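Long-range contacts in glutathione S-transferase, N-terminal domain protein (Pseudomonas putida, PDB 4NAX), which probably works as a glutathione transferase and binds one molecule of oxidized glutathione disulfide in each subunit of its dimer: residues Asn30-Val34 with Ser90-Leu94; Trp118-Gln122 with Ile180-Ile185; Ile126-Gly131 with Trp188-Leu192; Val133-Phe139 with Arg195-Leu201. One frame throughout, in Å; residues are numbered along the deposited sequence.

Contact 1: residues Asn30-Val34 with Ser90-Leu94. With GDS (oxidized glutathione disulfide), chain C.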
# COMPACT_ATOMS: atom_id res chain seq x y z
N ASN A 30 8.35 3.77 -8.35
CA ASN A 30 8.55 3.11 -7.07
C ASN A 30 10.00 3.05 -6.61
O ASN A 30 10.28 3.22 -5.44
CB ASN A 30 7.92 1.73 -7.09
CG ASN A 30 6.43 1.82 -7.27
OD1 ASN A 30 5.77 2.62 -6.59
ND2 ASN A 30 5.87 1.04 -8.17
N GLY A 31 10.93 2.79 -7.53
CA GLY A 31 12.33 2.76 -7.18
C GLY A 31 12.82 4.09 -6.65
O GLY A 31 13.56 4.14 -5.67
N VAL A 32 12.41 5.18 -7.31
CA VAL A 32 12.93 6.48 -6.92
C VAL A 32 12.39 6.95 -5.57
O VAL A 32 12.99 7.79 -4.94
CB VAL A 32 12.74 7.56 -8.00
CG1 VAL A 32 13.37 7.14 -9.32
CG2 VAL A 32 11.28 7.95 -8.16
N LYS A 33 11.28 6.39 -5.10
CA LYS A 33 10.84 6.73 -3.74
C LYS A 33 12.02 6.44 -2.79
O LYS A 33 12.28 7.22 -1.88
CB LYS A 33 9.67 5.85 -3.31
CG LYS A 33 8.37 6.04 -4.06
CD LYS A 33 7.39 4.97 -3.61
CE LYS A 33 6.09 4.93 -4.40
NZ LYS A 33 5.26 3.75 -3.94
N VAL A 34 12.67 5.29 -2.98
CA VAL A 34 13.67 4.83 -2.04
C VAL A 34 15.00 5.54 -2.23
O VAL A 34 15.63 5.95 -1.23
CB VAL A 34 13.80 3.31 -2.08
CG1 VAL A 34 14.92 2.84 -1.17
CG2 VAL A 34 12.48 2.66 -1.68
N SER A 90 8.24 -0.64 -1.61
CA SER A 90 8.69 0.74 -1.45
C SER A 90 8.14 1.40 -0.20
O SER A 90 8.88 2.06 0.54
CB SER A 90 8.36 1.55 -2.69
OG SER A 90 6.97 1.73 -2.85
N GLY A 91 6.84 1.26 0.05
CA GLY A 91 6.24 1.92 1.20
C GLY A 91 6.74 1.37 2.53
O GLY A 91 6.82 2.13 3.51
N ALA A 92 7.04 0.07 2.59
CA ALA A 92 7.62 -0.52 3.79
C ALA A 92 9.04 -0.01 4.00
O ALA A 92 9.46 0.31 5.12
CB ALA A 92 7.60 -2.04 3.76
N ILE A 93 9.82 0.07 2.92
CA ILE A 93 11.17 0.61 2.97
C ILE A 93 11.17 2.07 3.41
O ILE A 93 12.01 2.45 4.22
CB ILE A 93 11.89 0.41 1.62
CG1 ILE A 93 12.04 -1.09 1.30
CG2 ILE A 93 13.24 1.11 1.63
CD1 ILE A 93 12.35 -1.37 -0.16
N LEU A 94 10.24 2.87 2.90
CA LEU A 94 10.16 4.25 3.35
C LEU A 94 9.94 4.35 4.85
O LEU A 94 10.58 5.14 5.54
CB LEU A 94 9.06 5.01 2.62
CG LEU A 94 9.29 5.32 1.15
CD1 LEU A 94 8.06 6.00 0.55
CD2 LEU A 94 10.51 6.23 0.95
N1 GDS C . 3.97 -6.09 -14.61
CA1 GDS C . 3.74 -4.66 -14.77
C1 GDS C . 2.56 -4.40 -15.67
OE1 GDS C . 1.99 -3.29 -15.58
OE2 GDS C . 2.18 -5.27 -16.48
CB1 GDS C . 5.00 -4.01 -15.36
CG1 GDS C . 5.06 -2.48 -15.20
CD1 GDS C . 5.18 -2.08 -13.75
O1 GDS C . 5.69 -2.83 -12.94
N2 GDS C . 4.67 -0.89 -13.45
CA2 GDS C . 4.76 -0.31 -12.12
C2 GDS C . 3.39 -0.12 -11.52
O2 GDS C . 2.45 0.25 -12.21
CB2 GDS C . 5.47 1.05 -12.20
SG2 GDS C . 7.21 0.97 -12.61
N3 GDS C . 3.29 -0.32 -10.21
CA3 GDS C . 2.03 -0.18 -9.50
C3 GDS C . 2.16 0.29 -8.07
OE3 GDS C . 1.22 -0.02 -7.30
OE4 GDS C . 3.13 0.99 -7.78
N4 GDS C . 8.06 -4.46 -12.02
CA4 GDS C . 8.71 -5.66 -12.50
C4 GDS C . 7.75 -6.69 -13.04
OE5 GDS C . 8.22 -7.76 -13.52
OE6 GDS C . 6.52 -6.41 -13.03
C5 GDS C . 8.53 -3.80 -10.97
O5 GDS C . 9.51 -4.20 -10.34
CA5 GDS C . 7.84 -2.51 -10.59
N5 GDS C . 7.70 -2.42 -9.14
CB5 GDS C . 8.68 -1.35 -11.12
SG5 GDS C . 8.06 0.28 -10.69
CA6 GDS C . 5.27 -2.27 -4.87
C6 GDS C . 6.17 -1.24 -4.25
OE7 GDS C . 7.39 -1.52 -4.12
OE8 GDS C . 5.65 -0.17 -3.88
N6 GDS C . 3.92 -2.17 -4.28
CB6 GDS C . 5.21 -2.07 -6.39
CG6 GDS C . 6.57 -2.30 -7.04
CD6 GDS C . 6.51 -2.29 -8.55
O6 GDS C . 5.45 -2.13 -9.16
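The glutathione-binding site of the thioredoxin-like N-terminal domain is where the start of helix 31-41 meets the start of helix 90-101, with K33 reaching across to S90. A fully stretched lysine chain brings NZ to 2.9 Å from S90 OG, and the same ammonium donates to N30 OD1 at 2.9 Å. S90 opens its helix next to the ligand. Its chi1 of 68° tucks OG back against the serine's own main chain, and from there it donates to OE8 of the disulfide, a gamma-glutamyl carboxylate oxygen only 2.5 Å away. The other oxygen of that carboxylate, OE7, takes the backbone N-H of S90 at 2.8 Å along an almost straight line (174°). A carboxylate held by the first N-H of a helix and its serine hydroxyl is a familiar device of this family, and the nearby K33 charge would be expected to support it. N30 serves the other half of the disulfide, ND2 donating to the glycyl carboxylate oxygen OE4 at 2.8 Å. Because OD1 receives K33 and also W188 NE1, the amide is held from both ends and its rotation is fixed. Away from the ligand the contact turns apolar: V34 and I93 cross at about a right angle, CG1 of V34 lying 3.7 Å from CG2 of I93. L94 CD2 touches the backbone instead, 3.5 Å from K33 O. Around this pair, P72 ahead of strand 73-76 borders N30, V34 and S90, L94 reaches L119 of helix 109-137 and A184 of helix 180-193, and A92 packs on L116 of the second subunit.

Contact 2: residues Trp118-Gln122 with Ile180-Ile185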
# COMPACT_ATOMS: atom_id res chain seq x y z
N TRP A 118 -1.66 8.70 4.57
CA TRP A 118 -1.42 9.16 3.22
C TRP A 118 -0.45 8.26 2.44
O TRP A 118 -0.60 8.10 1.23
CB TRP A 118 -0.99 10.62 3.22
CG TRP A 118 -2.13 11.54 3.57
CD1 TRP A 118 -2.25 12.33 4.69
CD2 TRP A 118 -3.33 11.76 2.81
NE1 TRP A 118 -3.44 13.01 4.66
CE2 TRP A 118 -4.12 12.68 3.52
CE3 TRP A 118 -3.82 11.26 1.61
CZ2 TRP A 118 -5.36 13.13 3.03
CZ3 TRP A 118 -5.03 11.71 1.13
CH2 TRP A 118 -5.79 12.63 1.84
N LEU A 119 0.49 7.64 3.14
CA LEU A 119 1.34 6.62 2.54
C LEU A 119 0.53 5.43 2.02
O LEU A 119 0.75 4.94 0.91
CB LEU A 119 2.41 6.17 3.53
CG LEU A 119 3.36 5.08 3.04
CD1 LEU A 119 4.17 5.54 1.84
CD2 LEU A 119 4.26 4.63 4.19
N MET A 120 -0.43 4.98 2.83
CA MET A 120 -1.29 3.86 2.42
C MET A 120 -2.21 4.24 1.25
O MET A 120 -2.44 3.44 0.35
CB MET A 120 -2.14 3.42 3.61
CG MET A 120 -1.34 2.73 4.71
SD MET A 120 -0.69 1.15 4.16
CE MET A 120 0.23 0.72 5.64
N PHE A 121 -2.72 5.47 1.25
CA PHE A 121 -3.50 6.02 0.15
C PHE A 121 -2.67 5.94 -1.14
O PHE A 121 -3.17 5.56 -2.22
CB PHE A 121 -3.93 7.45 0.49
CG PHE A 121 -4.44 8.26 -0.67
CD1 PHE A 121 -5.77 8.21 -1.04
CD2 PHE A 121 -3.59 9.09 -1.36
CE1 PHE A 121 -6.24 8.99 -2.08
CE2 PHE A 121 -4.05 9.87 -2.40
CZ PHE A 121 -5.38 9.81 -2.77
N GLN A 122 -1.39 6.30 -1.04
CA GLN A 122 -0.51 6.20 -2.19
C GLN A 122 -0.37 4.76 -2.65
O GLN A 122 -0.49 4.43 -3.84
CB GLN A 122 0.86 6.81 -1.87
CG GLN A 122 1.78 6.91 -3.08
CD GLN A 122 2.41 5.59 -3.46
OE1 GLN A 122 3.01 4.92 -2.63
NE2 GLN A 122 2.33 5.22 -4.73
N ILE A 180 7.70 11.06 4.25
CA ILE A 180 7.63 9.91 3.36
C ILE A 180 6.34 9.83 2.54
O ILE A 180 6.34 9.19 1.48
CB ILE A 180 7.87 8.57 4.11
CG1 ILE A 180 6.85 8.32 5.23
CG2 ILE A 180 9.30 8.52 4.60
CD1 ILE A 180 7.04 6.98 5.91
N ALA A 181 5.24 10.44 3.00
CA ALA A 181 4.02 10.45 2.17
C ALA A 181 4.25 11.26 0.89
O ALA A 181 3.77 10.88 -0.18
CB ALA A 181 2.82 11.00 2.94
N ASP A 182 4.93 12.40 0.99
CA ASP A 182 5.25 13.20 -0.20
C ASP A 182 6.18 12.44 -1.14
O ASP A 182 5.99 12.44 -2.35
CB ASP A 182 5.86 14.53 0.18
CG ASP A 182 5.02 15.27 1.19
OD1 ASP A 182 3.88 15.65 0.86
OD2 ASP A 182 5.48 15.45 2.33
N ILE A 183 7.18 11.81 -0.55
CA ILE A 183 8.16 11.05 -1.32
C ILE A 183 7.48 9.89 -2.06
O ILE A 183 7.85 9.56 -3.19
CB ILE A 183 9.32 10.59 -0.42
CG1 ILE A 183 10.10 11.84 0.05
CG2 ILE A 183 10.24 9.62 -1.15
CD1 ILE A 183 11.10 11.55 1.15
N ALA A 184 6.47 9.29 -1.45
CA ALA A 184 5.75 8.21 -2.11
C ALA A 184 4.85 8.70 -3.25
O ALA A 184 4.72 8.02 -4.27
CB ALA A 184 4.89 7.45 -1.09
N ILE A 185 4.22 9.85 -3.07
CA ILE A 185 3.19 10.32 -3.99
C ILE A 185 3.73 11.06 -5.22
O ILE A 185 3.34 10.78 -6.35
CB ILE A 185 2.19 11.22 -3.24
CG1 ILE A 185 1.34 10.37 -2.29
CG2 ILE A 185 1.33 12.03 -4.19
CD1 ILE A 185 0.58 11.17 -1.25
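The indole of W118 stands edge-on over the centre of the F121 ring, CZ3 3.8 Å above its plane, while W118 CB touches A181 CB across the contact at 3.8 Å. F121 CD2 in turn lies in the indole plane. F88 of the second subunit meets the indole edge-to-face, and the H167 ring joins at about 45°. The backbone behind these rings belongs to the helical C-terminal domain of the glutathione transferase fold, in which helices 109-137 and 180-193 run nearly parallel here, their segment axes 13° apart and 8.7 Å from each other at closest approach. Alanines make so near an approach possible, and L119 exploits it with both of its methyls. With CG anti to the backbone N (chi1 179°), the two branches spread along one face of the neighbouring helix: CD1 sits 3.6 Å from A184 CB, and CD2 lies 4.0 Å from I180 CD1. The first turn of helix 180-193 is N-capped by S179, whose OG accepts from A181 N while D182 OD2 accepts from S179 N, an arrangement resembling the N-capping box known at this helix in glutathione transferases. Further along, Q122 bends at chi2 and lays its aliphatic part on the opposite helix. I185 answers with CG1, 3.6 Å from Q122 CG. No hydrogen bond crosses the interface, and its one buried polar loose end is backbone: A184 O has Q122 CG at 3.4 Å but no hydrogen-bonding partner in the model.

Contact 3: residues Ile126-Gly131 with Trp188-Leu192. With GDS (oxidized glutathione disulfide), chain C.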
# COMPACT_ATOMS: atom_id res chain seq x y z
N ILE A 126 -2.86 5.66 -5.55
CA ILE A 126 -2.04 6.37 -6.52
C ILE A 126 -1.21 5.44 -7.39
O ILE A 126 -1.26 5.51 -8.61
CB ILE A 126 -1.15 7.40 -5.80
CG1 ILE A 126 -1.97 8.47 -5.06
CG2 ILE A 126 -0.12 7.98 -6.75
CD1 ILE A 126 -2.70 9.43 -5.96
N GLY A 127 -0.39 4.60 -6.76
CA GLY A 127 0.48 3.73 -7.56
C GLY A 127 -0.30 2.77 -8.46
O GLY A 127 -0.08 2.71 -9.65
N PRO A 128 -1.21 1.99 -7.85
CA PRO A 128 -1.90 0.98 -8.66
C PRO A 128 -2.72 1.60 -9.78
O PRO A 128 -2.72 1.09 -10.90
CB PRO A 128 -2.76 0.25 -7.62
CG PRO A 128 -1.95 0.32 -6.36
CD PRO A 128 -1.38 1.73 -6.40
N MET A 129 -3.41 2.70 -9.50
CA MET A 129 -4.31 3.30 -10.49
C MET A 129 -3.57 4.08 -11.55
O MET A 129 -3.88 3.96 -12.74
CB MET A 129 -5.41 4.11 -9.81
CG MET A 129 -6.25 3.25 -8.88
SD MET A 129 -7.16 1.93 -9.75
CE MET A 129 -6.27 0.51 -9.27
N PHE A 130 -2.59 4.89 -11.15
CA PHE A 130 -1.82 5.59 -12.15
C PHE A 130 -1.10 4.58 -13.05
O PHE A 130 -0.97 4.78 -14.26
CB PHE A 130 -0.80 6.57 -11.54
CG PHE A 130 -1.37 7.81 -10.89
CD1 PHE A 130 -2.71 8.02 -10.66
CD2 PHE A 130 -0.47 8.79 -10.45
CE1 PHE A 130 -3.15 9.17 -10.03
CE2 PHE A 130 -0.90 9.92 -9.81
CZ PHE A 130 -2.25 10.11 -9.60
N GLY A 131 -0.62 3.49 -12.47
CA GLY A 131 0.03 2.47 -13.26
C GLY A 131 -0.87 1.88 -14.32
O GLY A 131 -0.41 1.54 -15.41
N TRP A 188 5.03 9.51 -8.49
CA TRP A 188 3.94 8.95 -9.29
C TRP A 188 3.17 10.01 -10.06
O TRP A 188 2.76 9.78 -11.20
CB TRP A 188 3.01 8.10 -8.42
CG TRP A 188 3.38 6.65 -8.47
CD1 TRP A 188 3.95 5.89 -7.49
CD2 TRP A 188 3.19 5.81 -9.59
NE1 TRP A 188 4.09 4.59 -7.95
CE2 TRP A 188 3.62 4.52 -9.24
CE3 TRP A 188 2.68 6.02 -10.88
CZ2 TRP A 188 3.55 3.45 -10.10
CZ3 TRP A 188 2.64 4.96 -11.75
CH2 TRP A 188 3.06 3.68 -11.36
N VAL A 189 2.93 11.16 -9.43
CA VAL A 189 2.31 12.27 -10.15
C VAL A 189 3.19 12.66 -11.35
O VAL A 189 2.69 12.82 -12.48
CB VAL A 189 2.04 13.47 -9.22
CG1 VAL A 189 1.43 14.62 -10.01
CG2 VAL A 189 1.12 13.12 -8.04
N ARG A 190 4.49 12.80 -11.11
CA ARG A 190 5.43 13.08 -12.20
C ARG A 190 5.32 12.03 -13.31
O ARG A 190 5.26 12.36 -14.50
CB ARG A 190 6.86 13.12 -11.68
CG ARG A 190 7.90 13.28 -12.77
CD ARG A 190 9.31 13.29 -12.22
NE ARG A 190 10.32 13.29 -13.27
CZ ARG A 190 10.96 12.21 -13.73
NH1 ARG A 190 10.76 11.01 -13.22
NH2 ARG A 190 11.84 12.35 -14.70
N ASN A 191 5.32 10.76 -12.94
CA ASN A 191 5.30 9.71 -13.94
C ASN A 191 4.04 9.76 -14.81
O ASN A 191 4.11 9.52 -16.02
CB ASN A 191 5.41 8.33 -13.29
CG ASN A 191 6.08 7.32 -14.19
OD1 ASN A 191 7.17 7.58 -14.69
ND2 ASN A 191 5.45 6.18 -14.38
N LEU A 192 2.91 10.07 -14.18
CA LEU A 192 1.65 10.15 -14.87
C LEU A 192 1.68 11.23 -15.94
O LEU A 192 1.19 11.02 -17.07
CB LEU A 192 0.52 10.39 -13.87
CG LEU A 192 -0.90 10.49 -14.41
CD1 LEU A 192 -1.36 9.17 -14.96
CD2 LEU A 192 -1.82 10.97 -13.31
N1 GDS C . 3.97 -6.09 -14.61
CA1 GDS C . 3.74 -4.66 -14.77
C1 GDS C . 2.56 -4.40 -15.67
OE1 GDS C . 1.99 -3.29 -15.58
OE2 GDS C . 2.18 -5.27 -16.48
CB1 GDS C . 5.00 -4.01 -15.36
CG1 GDS C . 5.06 -2.48 -15.20
CD1 GDS C . 5.18 -2.08 -13.75
O1 GDS C . 5.69 -2.83 -12.94
N2 GDS C . 4.67 -0.89 -13.45
CA2 GDS C . 4.76 -0.31 -12.12
C2 GDS C . 3.39 -0.12 -11.52
O2 GDS C . 2.45 0.25 -12.21
CB2 GDS C . 5.47 1.05 -12.20
SG2 GDS C . 7.21 0.97 -12.61
N3 GDS C . 3.29 -0.32 -10.21
CA3 GDS C . 2.03 -0.18 -9.50
C3 GDS C . 2.16 0.29 -8.07
OE3 GDS C . 1.22 -0.02 -7.30
OE4 GDS C . 3.13 0.99 -7.78
N4 GDS C . 8.06 -4.46 -12.02
CA4 GDS C . 8.71 -5.66 -12.50
C4 GDS C . 7.75 -6.69 -13.04
OE5 GDS C . 8.22 -7.76 -13.52
OE6 GDS C . 6.52 -6.41 -13.03
C5 GDS C . 8.53 -3.80 -10.97
O5 GDS C . 9.51 -4.20 -10.34
CA5 GDS C . 7.84 -2.51 -10.59
N5 GDS C . 7.70 -2.42 -9.14
CB5 GDS C . 8.68 -1.35 -11.12
SG5 GDS C . 8.06 0.28 -10.69
CA6 GDS C . 5.27 -2.27 -4.87
C6 GDS C . 6.17 -1.24 -4.25
OE7 GDS C . 7.39 -1.52 -4.12
OE8 GDS C . 5.65 -0.17 -3.88
N6 GDS C . 3.92 -2.17 -4.28
CB6 GDS C . 5.21 -2.07 -6.39
CG6 GDS C . 6.57 -2.30 -7.04
CD6 GDS C . 6.51 -2.29 -8.55
O6 GDS C . 5.45 -2.13 -9.16
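W188 is a knob in a hole formed by I126, G127, F130 and G131, and this is the tight part of the contact. Without a side chain, G127 brings its CA over one face of the indole, 3.8 Å from the centroid of the five-membered ring and 15° off its normal, a CH-pi contact. I126 CG2 closes on W188 CB at 3.5 Å, the two side chains running alongside each other but pointing opposite ways, and F130 CB reaches W188 CE3 at 3.6 Å. F130 is itself clasped between two methyl groups. I126 CG2 lies over one face, offset toward the rim, and L192 CD2 over the other, 3.7 Å from the ring centroid and 7° off the normal. W188 O comes to the edge of the same ring near its plane. Packing is slacker beyond that edge, where V189 CG2 stays 4.2 Å from F130 CE2, and R190 turns away to a partly exposed place. On the ligand side the indole borders the bound disulfide, W188 CZ2 being 3.4 Å from its glycyl oxygen OE4. With its NE1 held by N30, W188 steadies a first-shell residue while lining the pocket itself. The two segments run almost parallel, 10.2 Å apart at the axes, the first kinked where P128 has no N-H to bond to the preceding turn. Helix 148-168 touches I126 and F130 through L160 and S157, helix 208-219 packs on V189, and P128 meets G124 of the second subunit.

Contact 4: residues Val133-Phe139 with Arg195-Leu201. With FMT (formic acid), chain E.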
# COMPACT_ATOMS: atom_id res chain seq x y z
N VAL A 133 -3.30 3.57 -15.85
CA VAL A 133 -3.33 4.58 -16.91
C VAL A 133 -2.11 4.39 -17.82
O VAL A 133 -2.23 4.47 -19.04
CB VAL A 133 -3.39 6.01 -16.36
CG1 VAL A 133 -3.27 7.03 -17.48
CG2 VAL A 133 -4.71 6.20 -15.61
N GLY A 134 -0.94 4.13 -17.24
CA GLY A 134 0.22 3.85 -18.05
C GLY A 134 -0.03 2.68 -18.98
O GLY A 134 0.27 2.74 -20.19
N PHE A 135 -0.61 1.60 -18.47
CA PHE A 135 -0.87 0.44 -19.32
C PHE A 135 -1.79 0.78 -20.49
O PHE A 135 -1.53 0.40 -21.63
CB PHE A 135 -1.45 -0.74 -18.56
CG PHE A 135 -1.62 -1.95 -19.42
CD1 PHE A 135 -0.50 -2.63 -19.88
CD2 PHE A 135 -2.87 -2.35 -19.87
CE1 PHE A 135 -0.63 -3.70 -20.75
CE2 PHE A 135 -3.00 -3.42 -20.73
CZ PHE A 135 -1.89 -4.10 -21.17
N PHE A 136 -2.88 1.50 -20.20
CA PHE A 136 -3.93 1.77 -21.18
C PHE A 136 -3.74 3.01 -22.05
O PHE A 136 -4.52 3.25 -22.98
CB PHE A 136 -5.31 1.77 -20.51
CG PHE A 136 -5.77 0.40 -20.09
CD1 PHE A 136 -6.12 -0.55 -21.06
CD2 PHE A 136 -5.81 0.02 -18.76
CE1 PHE A 136 -6.51 -1.81 -20.70
CE2 PHE A 136 -6.21 -1.25 -18.39
CZ PHE A 136 -6.57 -2.17 -19.36
N HIS A 137 -2.69 3.78 -21.77
CA HIS A 137 -2.38 4.96 -22.56
C HIS A 137 -0.96 5.00 -23.14
O HIS A 137 -0.73 5.67 -24.15
CB HIS A 137 -2.61 6.24 -21.75
CG HIS A 137 -2.40 7.50 -22.53
ND1 HIS A 137 -3.14 7.81 -23.65
CD2 HIS A 137 -1.51 8.50 -22.38
CE1 HIS A 137 -2.73 8.96 -24.14
NE2 HIS A 137 -1.74 9.40 -23.39
N PHE A 138 -0.04 4.30 -22.51
CA PHE A 138 1.37 4.35 -22.90
C PHE A 138 1.94 2.99 -23.33
O PHE A 138 2.75 2.92 -24.26
CB PHE A 138 2.18 4.99 -21.75
CG PHE A 138 3.63 5.22 -22.08
CD1 PHE A 138 4.02 6.27 -22.90
CD2 PHE A 138 4.60 4.40 -21.54
CE1 PHE A 138 5.36 6.47 -23.20
CE2 PHE A 138 5.94 4.60 -21.82
CZ PHE A 138 6.32 5.63 -22.65
N PHE A 139 1.55 1.91 -22.65
CA PHE A 139 2.04 0.58 -22.97
C PHE A 139 1.01 -0.16 -23.86
O PHE A 139 0.26 0.49 -24.58
CB PHE A 139 2.44 -0.19 -21.70
CG PHE A 139 3.55 0.49 -20.91
CD1 PHE A 139 4.86 0.53 -21.41
CD2 PHE A 139 3.30 1.08 -19.68
CE1 PHE A 139 5.88 1.15 -20.70
CE2 PHE A 139 4.32 1.69 -18.97
CZ PHE A 139 5.60 1.73 -19.47
N ARG A 195 6.28 10.68 -18.17
CA ARG A 195 6.51 9.44 -18.89
C ARG A 195 5.26 8.90 -19.58
O ARG A 195 5.32 8.53 -20.75
CB ARG A 195 7.12 8.37 -17.98
CG ARG A 195 7.31 7.02 -18.67
CD ARG A 195 8.35 6.19 -17.94
NE ARG A 195 8.44 4.80 -18.41
CZ ARG A 195 9.00 4.41 -19.55
NH1 ARG A 195 9.49 5.29 -20.42
NH2 ARG A 195 9.04 3.11 -19.85
N TYR A 196 4.13 8.86 -18.89
CA TYR A 196 2.94 8.25 -19.49
C TYR A 196 2.23 9.16 -20.46
O TYR A 196 1.27 8.72 -21.10
CB TYR A 196 1.93 7.83 -18.44
CG TYR A 196 2.35 6.73 -17.52
CD1 TYR A 196 3.42 5.88 -17.81
CD2 TYR A 196 1.60 6.49 -16.38
CE1 TYR A 196 3.75 4.85 -16.95
CE2 TYR A 196 1.93 5.47 -15.52
CZ TYR A 196 2.99 4.65 -15.80
OH TYR A 196 3.30 3.65 -14.92
N ASN A 197 2.68 10.41 -20.57
CA ASN A 197 2.06 11.33 -21.53
C ASN A 197 0.55 11.53 -21.29
O ASN A 197 -0.23 11.64 -22.23
CB ASN A 197 2.24 10.82 -22.97
CG ASN A 197 3.68 10.68 -23.41
OD1 ASN A 197 4.01 9.75 -24.15
ND2 ASN A 197 4.54 11.61 -23.00
N ALA A 198 0.15 11.53 -20.02
CA ALA A 198 -1.27 11.56 -19.66
C ALA A 198 -1.74 12.89 -19.09
O ALA A 198 -2.83 12.98 -18.52
CB ALA A 198 -1.60 10.43 -18.70
N ARG A 199 -0.93 13.91 -19.26
CA ARG A 199 -1.26 15.23 -18.73
C ARG A 199 -2.65 15.73 -19.18
O ARG A 199 -3.49 16.14 -18.37
CB ARG A 199 -0.16 16.20 -19.13
CG ARG A 199 -0.17 17.46 -18.33
CD ARG A 199 0.82 18.47 -18.86
NE ARG A 199 0.87 19.53 -17.89
CZ ARG A 199 1.78 19.61 -16.93
NH1 ARG A 199 2.75 18.71 -16.86
NH2 ARG A 199 1.73 20.61 -16.06
N ASP A 200 -2.90 15.67 -20.49
CA ASP A 200 -4.19 16.10 -21.03
C ASP A 200 -5.30 15.10 -20.69
O ASP A 200 -6.42 15.48 -20.33
CB ASP A 200 -4.09 16.30 -22.55
CG ASP A 200 -3.20 17.49 -22.94
OD1 ASP A 200 -2.82 18.30 -22.07
OD2 ASP A 200 -2.89 17.60 -24.15
N LEU A 201 -4.97 13.81 -20.78
CA LEU A 201 -5.95 12.76 -20.47
C LEU A 201 -6.56 12.92 -19.07
O LEU A 201 -7.74 12.67 -18.87
CB LEU A 201 -5.29 11.37 -20.55
CG LEU A 201 -5.70 10.25 -21.49
CD1 LEU A 201 -5.10 8.97 -20.91
CD2 LEU A 201 -7.21 10.17 -21.66
C FMT E . -5.18 5.50 -25.41
O1 FMT E . -6.25 5.07 -25.80
O2 FMT E . -5.19 6.68 -24.79
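G134 O takes two backbone N-H groups, F138 N at 2.8 Å and F139 N at 2.9 Å, where helix 109-137 gives out, and G134 also supplies the floor for Y196. Its CA lies 3.4 Å from the centroid of the tyrosine ring, 10° off the normal, a close CH-pi contact allowed by the bare glycine. H137 reaches the same loop from the last turn. With CG anti to the backbone N (chi1 -176°), the imidazole extends so that NE2 donates to N197 O at 2.9 Å, a bent bond that meets the carbonyl from above its plane. ND1, on the other side of the ring, donates to O2 of a formic acid molecule at 2.6 Å. That molecule, probably from the crystallisation liquor, is also bound by K147 and R150, and two donating nitrogens would be consistent with a positively charged histidine. L201 CD1 lies over one imidazole face, 3.7 Å from its centroid, with V133 CG1 beside both this methyl and A198 CB. In the C-terminal domain, the contact therefore joins the end of the long helix 109-137 to the loop leading from helix 180-193 to helix 208-219. Beyond Y196, F138 meets R195 twice, and from the same side: R195 O lies over its face, 3.2 Å from F138 CE1, and its edge atom CE2 stands over the face of the R195 guanidinium, the two planes 67° apart. F138 CD2 sits over the centre of the F139 ring, whose edge receives R195 NH2, 3.7 Å from F139 CZ.

The four contacts trace a path from the thioredoxin-like domain into the helical one. Contact 1 comes first and closes before the others open; contacts 2, 3 and 4 interleave, each taking a later piece of helix 109-137. Contacts 2 and 3 pair that helix with helix 180-193, their centres about 11 Å apart, and contact 4, whose centre is about 10 Å from that of contact 3, continues along it to the loop after helix 180-193. Contact 1 touches contacts 2 and 3 but not contact 4, whose nearest atoms are about 8 Å away. Contacts 1 and 3 both line the disulfide pocket, which consequently lies where the two domains meet.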